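Local structure of D-galactonate dehydratase family member RspA (Pantoea ananatis, 3T6C) at residues D143-Y148 and G372-T377; L271-A276 and I294-L299; I315-C320 and R344-S349. The protein dehydrates D-gluconate to 2-dehydro-3-deoxy-D-gluconate with low activity, using magnesium, and is a mandelate racemase-like member of the enolase superfamily. All blocks are in the same frame, centred on the assembly; numbering follows the deposited sequence. Where two conformers were deposited one is given.

Contact 1: D143-Y148 and G372-T377; sequences DGIALY and GIQEYT. With GCO (D-gluconic acid), chain D.
One face of the Tyr148 ring is covered by Glu375, whose CA stands 3.7 Å from the ring centroid and 21° off its normal, a CH-pi contact. Ile373 reaches the ring's edge, with CG2 3.7 Å from Tyr148 CD2. Over one face of the second aromatic ring, that of Tyr376, lies CD1 of Leu147. Beyond CA, the Glu375 chain runs obliquely across the tyrosine, and its CG comes 3.4 Å from Tyr148 CZ. With CG anti to the backbone N (chi1 -171°) and the rest extended, the carboxylate passes the phenol and brings OE2 to 2.5 Å from O1A of the gluconate. The phenol OH is 3.4 Å from Glu375 OE1, but the angle rules out a hydrogen bond. Instead OE1 is held by Arg319 and the backbone N of Ser349, and OE2 by His150.

The backbones pair in parallel: Gln374 N donates to Ala146 O (2.9 Å), Tyr148 N to Gln374 O (3.1 Å) and Tyr376 N to Tyr148 O (2.9 Å). This joins the first and last strands of the eight-stranded barrel of the enolase superfamily and so closes the ring. Strand 173-176 lies alongside 145-151, placing Tyr173 against Ala146, Tyr148 and Ile373. Ile145 and Gln374 face helix 355-367, while Leu147 and Tyr376 pack on Val393 of strand 392-394.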
loop_
_atom_site.group_PDB
_atom_site.type_symbol
_atom_site.label_atom_id
_atom_site.label_comp_id
_atom_site.label_asym_id
_atom_site.label_seq_id
_atom_site.Cartn_x
_atom_site.Cartn_y
_atom_site.Cartn_z
ATOM N N ASP A 143 -31.214 0.860 29.179
ATOM C CA ASP A 143 -32.361 0.255 29.842
ATOM C C ASP A 143 -33.454 -0.335 28.981
ATOM O O ASP A 143 -34.503 -0.752 29.505
ATOM C CB ASP A 143 -32.893 1.104 30.986
ATOM C CG ASP A 143 -31.917 1.130 32.151
ATOM O OD1 ASP A 143 -31.967 0.159 32.969
ATOM O OD2 ASP A 143 -31.072 2.072 32.170
ATOM N N GLY A 144 -33.226 -0.321 27.672
ATOM C CA GLY A 144 -34.166 -0.889 26.724
ATOM C C GLY A 144 -33.311 -1.153 25.464
ATOM O O GLY A 144 -32.302 -0.475 25.240
ATOM N N ILE A 145 -33.722 -2.128 24.661
ATOM C CA ILE A 145 -33.016 -2.462 23.419
ATOM C C ILE A 145 -33.828 -1.969 22.222
ATOM O O ILE A 145 -34.958 -2.424 21.970
ATOM C CB ILE A 145 -32.843 -4.000 23.313
ATOM C CG1 ILE A 145 -31.871 -4.497 24.397
ATOM C CG2 ILE A 145 -32.419 -4.438 21.877
ATOM C CD1 ILE A 145 -30.537 -3.762 24.492
ATOM N N ALA A 146 -33.271 -1.026 21.486
ATOM C CA ALA A 146 -33.982 -0.478 20.313
ATOM C C ALA A 146 -34.135 -1.501 19.198
ATOM O O ALA A 146 -33.182 -2.245 18.850
ATOM C CB ALA A 146 -33.283 0.783 19.811
ATOM N N LEU A 147 -35.350 -1.555 18.652
ATOM C CA LEU A 147 -35.727 -2.575 17.666
ATOM C C LEU A 147 -35.919 -1.981 16.276
ATOM O O LEU A 147 -36.428 -0.865 16.137
ATOM C CB LEU A 147 -37.030 -3.274 18.111
ATOM C CG LEU A 147 -37.003 -3.831 19.538
ATOM C CD1 LEU A 147 -38.418 -4.407 19.819
ATOM C CD2 LEU A 147 -35.960 -4.922 19.647
ATOM N N TYR A 148 -35.566 -2.733 15.216
ATOM C CA TYR A 148 -36.170 -2.442 13.927
ATOM C C TYR A 148 -37.037 -3.592 13.459
ATOM O O TYR A 148 -36.801 -4.746 13.844
ATOM C CB TYR A 148 -35.133 -2.107 12.844
ATOM C CG TYR A 148 -34.341 -3.278 12.204
ATOM C CD1 TYR A 148 -34.866 -3.982 11.092
ATOM C CD2 TYR A 148 -33.078 -3.612 12.655
ATOM C CE1 TYR A 148 -34.134 -5.018 10.487
ATOM C CE2 TYR A 148 -32.300 -4.606 12.020
ATOM C CZ TYR A 148 -32.843 -5.318 10.976
ATOM O OH TYR A 148 -32.060 -6.298 10.410
ATOM N N GLY A 372 -25.599 -1.311 18.036
ATOM C CA GLY A 372 -26.304 -0.548 17.002
ATOM C C GLY A 372 -27.824 -0.578 16.908
ATOM O O GLY A 372 -28.507 0.395 17.183
ATOM N N ILE A 373 -28.352 -1.771 16.655
ATOM C CA ILE A 373 -29.803 -1.919 16.559
ATOM C C ILE A 373 -30.110 -3.405 16.737
ATOM O O ILE A 373 -29.221 -4.238 16.491
ATOM C CB ILE A 373 -30.343 -1.330 15.211
ATOM C CG1 ILE A 373 -31.863 -1.172 15.269
ATOM C CG2 ILE A 373 -29.976 -2.251 14.035
ATOM C CD1 ILE A 373 -32.304 -0.103 16.327
ATOM N N GLN A 374 -31.353 -3.727 17.137
ATOM C CA GLN A 374 -31.741 -5.156 17.176
ATOM C C GLN A 374 -32.943 -5.445 16.281
ATOM O O GLN A 374 -34.055 -5.020 16.565
ATOM C CB GLN A 374 -32.079 -5.561 18.614
ATOM C CG GLN A 374 -32.303 -7.097 18.792
ATOM C CD GLN A 374 -31.188 -7.910 18.124
ATOM O OE1 GLN A 374 -31.407 -8.490 17.035
ATOM N NE2 GLN A 374 -29.992 -7.906 18.710
ATOM N N GLU A 375 -32.707 -6.197 15.208
ATOM C CA GLU A 375 -33.775 -6.736 14.380
ATOM C C GLU A 375 -34.758 -7.505 15.230
ATOM O O GLU A 375 -34.326 -8.234 16.137
ATOM C CB GLU A 375 -33.139 -7.713 13.403
ATOM C CG GLU A 375 -34.106 -8.193 12.323
ATOM C CD GLU A 375 -33.413 -9.016 11.265
ATOM O OE1 GLU A 375 -32.308 -9.510 11.478
ATOM O OE2 GLU A 375 -33.991 -9.187 10.166
ATOM N N TYR A 376 -36.051 -7.383 14.922
ATOM C CA TYR A 376 -37.032 -8.105 15.700
ATOM C C TYR A 376 -38.170 -8.561 14.814
ATOM O O TYR A 376 -38.688 -7.779 14.012
ATOM C CB TYR A 376 -37.573 -7.151 16.751
ATOM C CG TYR A 376 -38.665 -7.773 17.581
ATOM C CD1 TYR A 376 -38.349 -8.721 18.519
ATOM C CD2 TYR A 376 -39.985 -7.381 17.411
ATOM C CE1 TYR A 376 -39.330 -9.288 19.283
ATOM C CE2 TYR A 376 -40.997 -7.955 18.188
ATOM C CZ TYR A 376 -40.633 -8.894 19.094
ATOM O OH TYR A 376 -41.600 -9.484 19.878
ATOM N N THR A 377 -38.582 -9.822 14.968
ATOM C CA THR A 377 -39.858 -10.227 14.360
ATOM C C THR A 377 -40.706 -10.810 15.464
ATOM O O THR A 377 -40.224 -11.514 16.366
ATOM C CB THR A 377 -39.697 -11.244 13.198
ATOM O OG1 THR A 377 -38.969 -12.352 13.675
ATOM C CG2 THR A 377 -38.942 -10.673 12.031
HETATM C C1 GCO D . -32.691 -10.816 7.534
HETATM C C2 GCO D . -32.284 -11.969 6.695
HETATM C C3 GCO D . -33.276 -13.116 6.666
HETATM C C4 GCO D . -32.659 -14.342 6.024
HETATM C C5 GCO D . -33.154 -15.588 6.718
HETATM C C6 GCO D . -32.566 -16.869 6.154
HETATM O O1A GCO D . -33.493 -10.940 8.506
HETATM O O1B GCO D . -32.094 -9.705 7.351
HETATM O O2 GCO D . -31.791 -11.493 5.471
HETATM O O3 GCO D . -34.375 -12.657 5.970
HETATM O O4 GCO D . -33.034 -14.351 4.659
HETATM O O5 GCO D . -32.836 -15.495 8.057
HETATM O O6 GCO D . -32.987 -18.047 6.814
#

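Contact 2: L271-A276 and I294-L299; sequences LEDPVA and IAMGEL. With MG (magnesium ion), chain C; GCO (D-gluconic acid), chain D.
Glu272 and Glu298 meet at the magnesium ion, at the C-terminal end of two neighbouring parallel strands in the (beta/alpha)7beta barrel of the enolase superfamily, joined through helix 283-289 as a beta-alpha-beta unit. Their carboxylates reach it differently. Glu272 has CG anti to the backbone N (chi1 175°) and an extended chain, putting OE2 2.0 Å from the metal. Glu298 starts from a loop with CG between N and the carbonyl carbon (chi1 69°), then extends to place OE1 2.2 Å from it. The side chains cross at nearly a right angle, their carboxylate planes 62° apart, and the shared cation accounts for the closeness of the two oxygens. Asp246, two gluconate oxygens and a water complete six ligands. Arg319 also binds Glu272 OE2, and Tyr103 of a neighbouring subunit binds Glu298 OE2.

Behind the site, Ala295 N donates to Leu271 O and Asp273 N to Ala295 O (2.8 Å), fixing the parallel register. Met296 begins by pointing away from 271-276, but bends at chi2 and chi3 curl it back, so that CE lies 3.7 Å from Val275 CG2 and SD 3.7 Å from Pro274 CD.

Asp273 is a second-shell residue: its OD1 takes a weak hydrogen bond from Gly297 N (3.3 Å), and its OD2 accepts a 2.7 Å hydrogen bond from the water that is itself a magnesium ligand.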
loop_
_atom_site.group_PDB
_atom_site.type_symbol
_atom_site.label_atom_id
_atom_site.label_comp_id
_atom_site.label_asym_id
_atom_site.label_seq_id
_atom_site.Cartn_x
_atom_site.Cartn_y
_atom_site.Cartn_z
ATOM N N LEU A 271 -27.746 0.197 4.643
ATOM C CA LEU A 271 -28.003 -0.698 3.484
ATOM C C LEU A 271 -27.303 -2.009 3.811
ATOM O O LEU A 271 -26.065 -2.014 4.064
ATOM C CB LEU A 271 -27.428 -0.086 2.209
ATOM C CG LEU A 271 -27.498 -0.982 0.975
ATOM C CD1 LEU A 271 -29.001 -1.267 0.617
ATOM C CD2 LEU A 271 -26.756 -0.300 -0.169
ATOM N N GLU A 272 -28.073 -3.093 3.812
ATOM C CA GLU A 272 -27.560 -4.375 4.316
ATOM C C GLU A 272 -27.206 -5.331 3.151
ATOM O O GLU A 272 -27.887 -5.377 2.088
ATOM C CB GLU A 272 -28.617 -5.006 5.229
ATOM C CG GLU A 272 -28.320 -6.403 5.768
ATOM C CD GLU A 272 -29.547 -6.955 6.445
ATOM O OE1 GLU A 272 -30.460 -6.144 6.798
ATOM O OE2 GLU A 272 -29.565 -8.185 6.703
ATOM N N ASP A 273 -26.129 -6.068 3.329
ATOM C CA ASP A 273 -25.653 -7.128 2.424
ATOM C C ASP A 273 -25.610 -6.689 0.962
ATOM O O ASP A 273 -26.164 -7.341 0.069
ATOM C CB ASP A 273 -26.468 -8.418 2.594
ATOM C CG ASP A 273 -26.193 -9.124 3.958
ATOM O OD1 ASP A 273 -25.440 -8.581 4.793
ATOM O OD2 ASP A 273 -26.748 -10.241 4.208
ATOM N N PRO A 274 -24.915 -5.581 0.706
ATOM C CA PRO A 274 -24.784 -5.180 -0.704
ATOM C C PRO A 274 -23.958 -6.212 -1.510
ATOM O O PRO A 274 -24.089 -6.225 -2.759
ATOM C CB PRO A 274 -23.986 -3.862 -0.590
ATOM C CG PRO A 274 -23.148 -4.041 0.716
ATOM C CD PRO A 274 -24.248 -4.632 1.622
ATOM N N VAL A 275 -23.141 -7.044 -0.841
ATOM C CA VAL A 275 -22.376 -8.090 -1.531
ATOM C C VAL A 275 -22.532 -9.421 -0.770
ATOM O O VAL A 275 -22.811 -9.454 0.440
ATOM C CB VAL A 275 -20.865 -7.787 -1.720
ATOM C CG1 VAL A 275 -20.675 -6.476 -2.519
ATOM C CG2 VAL A 275 -20.155 -7.694 -0.375
ATOM N N ALA A 276 -22.318 -10.504 -1.504
ATOM C CA ALA A 276 -22.201 -11.846 -0.943
ATOM C C ALA A 276 -20.889 -11.934 -0.147
ATOM O O ALA A 276 -19.945 -11.195 -0.424
ATOM C CB ALA A 276 -22.106 -12.800 -2.130
ATOM N N ILE A 294 -23.248 0.852 5.896
ATOM C CA ILE A 294 -23.297 -0.505 5.353
ATOM C C ILE A 294 -23.345 -1.525 6.490
ATOM O O ILE A 294 -22.571 -1.449 7.424
ATOM C CB ILE A 294 -22.042 -0.794 4.479
ATOM C CG1 ILE A 294 -22.023 0.145 3.247
ATOM C CG2 ILE A 294 -22.005 -2.256 3.987
ATOM C CD1 ILE A 294 -23.229 0.021 2.318
ATOM N N ALA A 295 -24.260 -2.490 6.379
ATOM C CA ALA A 295 -24.311 -3.629 7.302
ATOM C C ALA A 295 -23.996 -4.893 6.513
ATOM O O ALA A 295 -24.448 -5.057 5.371
ATOM C CB ALA A 295 -25.711 -3.771 7.922
ATOM N N MET A 296 -23.227 -5.807 7.134
ATOM C CA MET A 296 -22.921 -7.085 6.496
ATOM C C MET A 296 -22.849 -8.144 7.531
ATOM O O MET A 296 -22.362 -7.903 8.648
ATOM C CB MET A 296 -21.498 -7.056 5.851
ATOM C CG MET A 296 -21.351 -6.284 4.526
ATOM S SD MET A 296 -21.988 -7.192 3.100
ATOM C CE MET A 296 -20.972 -8.670 3.128
ATOM N N GLY A 297 -23.153 -9.361 7.076
ATOM C CA GLY A 297 -22.655 -10.536 7.772
ATOM C C GLY A 297 -23.553 -11.587 8.365
ATOM O O GLY A 297 -23.028 -12.469 9.045
ATOM N N GLU A 298 -24.852 -11.547 8.124
ATOM C CA GLU A 298 -25.703 -12.643 8.637
ATOM C C GLU A 298 -25.225 -13.995 8.118
ATOM O O GLU A 298 -25.449 -15.022 8.793
ATOM C CB GLU A 298 -27.204 -12.436 8.281
ATOM C CG GLU A 298 -27.459 -12.599 6.791
ATOM C CD GLU A 298 -28.847 -12.128 6.372
ATOM O OE1 GLU A 298 -29.270 -11.037 6.784
ATOM O OE2 GLU A 298 -29.543 -12.836 5.633
ATOM N N LEU A 299 -24.593 -14.023 6.942
ATOM C CA LEU A 299 -24.084 -15.280 6.370
ATOM C C LEU A 299 -22.708 -15.712 6.905
ATOM O O LEU A 299 -22.251 -16.807 6.585
ATOM C CB LEU A 299 -23.974 -15.158 4.830
ATOM C CG LEU A 299 -25.296 -15.391 4.106
ATOM C CD1 LEU A 299 -25.197 -14.901 2.650
ATOM C CD2 LEU A 299 -25.604 -16.930 4.106
HETATM MG MG MG C . -30.632 -9.684 5.798
HETATM C C1 GCO D . -32.691 -10.816 7.534
HETATM C C2 GCO D . -32.284 -11.969 6.695
HETATM C C3 GCO D . -33.276 -13.116 6.666
HETATM C C4 GCO D . -32.659 -14.342 6.024
HETATM C C5 GCO D . -33.154 -15.588 6.718
HETATM C C6 GCO D . -32.566 -16.869 6.154
HETATM O O1A GCO D . -33.493 -10.940 8.506
HETATM O O1B GCO D . -32.094 -9.705 7.351
HETATM O O2 GCO D . -31.791 -11.493 5.471
HETATM O O3 GCO D . -34.375 -12.657 5.970
HETATM O O4 GCO D . -33.034 -14.351 4.659
HETATM O O5 GCO D . -32.836 -15.495 8.057
HETATM O O6 GCO D . -32.987 -18.047 6.814
HETATM O O HOH W 1 -24.204 -11.495 5.065
HETATM O O HOH W 2 -26.670 -9.368 7.113
HETATM O O HOH W 3 -29.437 -9.974 4.100
#

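Contact 3: I315-C320 and R344-S349; sequences IDYIRC and RTAWHS. With GCO (D-gluconic acid), chain D.
Ala346 CB points into the contact and packs 3.7 Å from CD of Arg319 and 4.1 Å from CB of Tyr317. A separate apolar patch has Cys320 CB 4.0 Å from CZ3 of the Trp347 indole, with Ile318 CG2 grazing the same ring more loosely. Both belong to a beta-alpha-beta unit of the enolase-type barrel, in which helix 328-340 joins parallel strands 317-318 and 344-345; that helix covers Ile318, Thr345 and Trp347.

Around this packing the backbones zip in parallel register: Arg344 N donates to Asp316 O, Ile318 N to Arg344 O, and Ala346 N to Ile318 O, all with N-H...O angles of at least 161°. Beyond the strand ends His348 N carries the pairing on to Cys320 O, with a weak second bond to Arg319 O.

At the N-terminal end of the strands, Tyr317 and Arg344 lie side by side and point the same way, ring and guanidinium planes 42° apart. Arg344 NH2 donates to Tyr317 OH at 2.8 Å, while a water bridges Arg344 NE to Asp316 O and sits above the rim of one tyrosine face.

At the catalytic end Arg319, bent at chi2 and chi3, folds back over Ala346. Its NH1 donates to Ala346 O (2.9 Å), approaching from above the carbonyl plane. NH2, bonded to acids of the neighbouring strands, comes 3.0 Å from gluconate O1B; the bonds on NH1 and NH2 together fix the rotation of the guanidinium. His348 CB lies above one guanidinium face, toward its rim. With CG anti to the backbone N (chi1 174°), and ND1 held by His321, the imidazole presents NE2 to the gluconate and donates a 2.8 Å hydrogen bond to O5.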
loop_
_atom_site.group_PDB
_atom_site.type_symbol
_atom_site.label_atom_id
_atom_site.label_comp_id
_atom_site.label_asym_id
_atom_site.label_seq_id
_atom_site.Cartn_x
_atom_site.Cartn_y
_atom_site.Cartn_z
ATOM N N ILE A 315 -17.451 -1.645 6.894
ATOM C CA ILE A 315 -18.847 -1.757 7.305
ATOM C C ILE A 315 -19.040 -0.910 8.544
ATOM O O ILE A 315 -18.070 -0.510 9.204
ATOM C CB ILE A 315 -19.296 -3.207 7.607
ATOM C CG1 ILE A 315 -18.454 -3.802 8.752
ATOM C CG2 ILE A 315 -19.102 -4.110 6.362
ATOM C CD1 ILE A 315 -18.897 -5.254 9.136
ATOM N N ASP A 316 -20.263 -0.498 8.764
ATOM C CA ASP A 316 -20.641 0.189 9.995
ATOM C C ASP A 316 -21.383 -0.639 11.012
ATOM O O ASP A 316 -21.475 -0.250 12.177
ATOM C CB ASP A 316 -21.466 1.400 9.589
ATOM C CG ASP A 316 -20.751 2.192 8.523
ATOM O OD1 ASP A 316 -21.201 2.183 7.352
ATOM O OD2 ASP A 316 -19.686 2.799 8.892
ATOM N N TYR A 317 -21.910 -1.791 10.555
ATOM C CA TYR A 317 -22.687 -2.699 11.414
ATOM C C TYR A 317 -22.341 -4.103 11.064
ATOM O O TYR A 317 -22.383 -4.487 9.893
ATOM C CB TYR A 317 -24.224 -2.532 11.188
ATOM C CG TYR A 317 -24.711 -1.142 11.582
ATOM C CD1 TYR A 317 -24.747 -0.113 10.638
ATOM C CD2 TYR A 317 -25.098 -0.858 12.888
ATOM C CE1 TYR A 317 -25.154 1.193 11.003
ATOM C CE2 TYR A 317 -25.514 0.450 13.262
ATOM C CZ TYR A 317 -25.550 1.427 12.308
ATOM O OH TYR A 317 -25.943 2.703 12.646
ATOM N N ILE A 318 -22.039 -4.894 12.084
ATOM C CA ILE A 318 -21.764 -6.332 11.914
ATOM C C ILE A 318 -23.065 -7.078 12.249
ATOM O O ILE A 318 -23.732 -6.836 13.256
ATOM C CB ILE A 318 -20.537 -6.748 12.780
ATOM C CG1 ILE A 318 -20.210 -8.228 12.541
ATOM C CG2 ILE A 318 -20.803 -6.607 14.261
ATOM C CD1 ILE A 318 -19.790 -8.533 11.093
ATOM N N ARG A 319 -23.456 -7.917 11.291
ATOM C CA ARG A 319 -24.758 -8.602 11.237
ATOM C C ARG A 319 -24.821 -10.061 11.660
ATOM O O ARG A 319 -25.805 -10.753 11.335
ATOM C CB ARG A 319 -25.412 -8.425 9.849
ATOM C CG ARG A 319 -25.762 -6.966 9.520
ATOM C CD ARG A 319 -27.166 -6.631 10.079
ATOM N NE ARG A 319 -28.184 -7.531 9.505
ATOM C CZ ARG A 319 -29.273 -7.974 10.159
ATOM N NH1 ARG A 319 -29.481 -7.721 11.469
ATOM N NH2 ARG A 319 -30.181 -8.718 9.511
ATOM N N CYS A 320 -23.762 -10.570 12.271
ATOM C CA CYS A 320 -23.720 -12.039 12.420
ATOM C C CYS A 320 -24.972 -12.628 13.031
ATOM O O CYS A 320 -25.604 -12.050 13.969
ATOM C CB CYS A 320 -22.585 -12.436 13.335
ATOM S SG CYS A 320 -20.960 -11.934 12.639
ATOM N N ARG A 344 -20.544 -0.878 14.885
ATOM C CA ARG A 344 -21.548 -1.267 15.872
ATOM C C ARG A 344 -22.211 -2.621 15.571
ATOM O O ARG A 344 -22.062 -3.170 14.488
ATOM C CB ARG A 344 -22.631 -0.162 15.990
ATOM C CG ARG A 344 -22.002 1.164 16.472
ATOM C CD ARG A 344 -23.064 2.133 17.012
ATOM N NE ARG A 344 -23.889 2.647 15.942
ATOM C CZ ARG A 344 -24.906 3.462 16.182
ATOM N NH1 ARG A 344 -25.193 3.814 17.433
ATOM N NH2 ARG A 344 -25.673 3.917 15.186
ATOM N N THR A 345 -22.979 -3.127 16.530
ATOM C CA THR A 345 -23.578 -4.480 16.362
ATOM C C THR A 345 -25.021 -4.399 15.865
ATOM O O THR A 345 -25.785 -3.482 16.253
ATOM C CB THR A 345 -23.519 -5.316 17.677
ATOM O OG1 THR A 345 -24.466 -4.773 18.619
ATOM C CG2 THR A 345 -22.123 -5.277 18.283
ATOM N N ALA A 346 -25.368 -5.274 14.906
ATOM C CA ALA A 346 -26.774 -5.485 14.568
ATOM C C ALA A 346 -26.905 -6.993 14.355
ATOM O O ALA A 346 -27.123 -7.454 13.203
ATOM C CB ALA A 346 -27.004 -4.699 13.223
ATOM N N TRP A 347 -27.122 -7.738 15.430
ATOM C CA TRP A 347 -27.179 -9.204 15.265
ATOM C C TRP A 347 -28.407 -9.595 14.464
ATOM O O TRP A 347 -29.490 -9.042 14.645
ATOM C CB TRP A 347 -27.220 -9.903 16.645
ATOM C CG TRP A 347 -26.113 -9.467 17.599
ATOM C CD1 TRP A 347 -26.280 -8.893 18.828
ATOM C CD2 TRP A 347 -24.711 -9.576 17.399
ATOM N NE1 TRP A 347 -25.067 -8.649 19.419
ATOM C CE2 TRP A 347 -24.082 -9.038 18.565
ATOM C CE3 TRP A 347 -23.905 -10.075 16.357
ATOM C CZ2 TRP A 347 -22.708 -9.050 18.749
ATOM C CZ3 TRP A 347 -22.506 -10.027 16.529
ATOM C CH2 TRP A 347 -21.938 -9.524 17.717
ATOM N N HIS A 348 -28.223 -10.622 13.620
ATOM C CA HIS A 348 -29.352 -11.181 12.814
ATOM C C HIS A 348 -30.381 -11.855 13.718
ATOM O O HIS A 348 -30.022 -12.643 14.627
ATOM C CB HIS A 348 -28.718 -12.147 11.821
ATOM C CG HIS A 348 -29.696 -12.944 10.988
ATOM N ND1 HIS A 348 -30.037 -14.242 11.318
ATOM C CD2 HIS A 348 -30.351 -12.665 9.832
ATOM C CE1 HIS A 348 -30.879 -14.722 10.408
ATOM N NE2 HIS A 348 -31.058 -13.802 9.479
ATOM N N SER A 349 -31.643 -11.425 13.581
ATOM C CA SER A 349 -32.704 -11.992 14.422
ATOM C C SER A 349 -34.110 -11.931 13.805
ATOM O O SER A 349 -34.934 -11.154 14.288
ATOM C CB SER A 349 -32.676 -11.231 15.744
ATOM O OG SER A 349 -33.324 -12.015 16.739
HETATM C C1 GCO D . -32.691 -10.816 7.534
HETATM C C2 GCO D . -32.284 -11.969 6.695
HETATM C C3 GCO D . -33.276 -13.116 6.666
HETATM C C4 GCO D . -32.659 -14.342 6.024
HETATM C C5 GCO D . -33.154 -15.588 6.718
HETATM C C6 GCO D . -32.566 -16.869 6.154
HETATM O O1A GCO D . -33.493 -10.940 8.506
HETATM O O1B GCO D . -32.094 -9.705 7.351
HETATM O O2 GCO D . -31.791 -11.493 5.471
HETATM O O3 GCO D . -34.375 -12.657 5.970
HETATM O O4 GCO D . -33.034 -14.351 4.659
HETATM O O5 GCO D . -32.836 -15.495 8.057
HETATM O O6 GCO D . -32.987 -18.047 6.814
HETATM O O HOH W 4 -22.585 2.394 13.221
#

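The three contacts are joints in one barrel, and all reach the same gluconate. Contacts 2 and 3 are closest, their centres 9 Å apart, because strands 294-296 and 317-318 are neighbours: Met296 O lies 2.9 Å from Arg319 N, and Glu298 CB packs 3.5 Å from His348 CD2. Contact 3 adjoins contact 1 (centres 11 Å apart) through Gly372 N, 2.8 Å from Thr345 O, and through Tyr148 OH, which packs 3.1 Å from Arg319 NH1. Contacts 1 and 2 are 18 Å apart between centres, yet Tyr148 OH still comes within 4.0 Å of Glu272 OE1. Arg319 of contact 3 also leans on contact 2, its CG 3.6 Å from Ala295 CB.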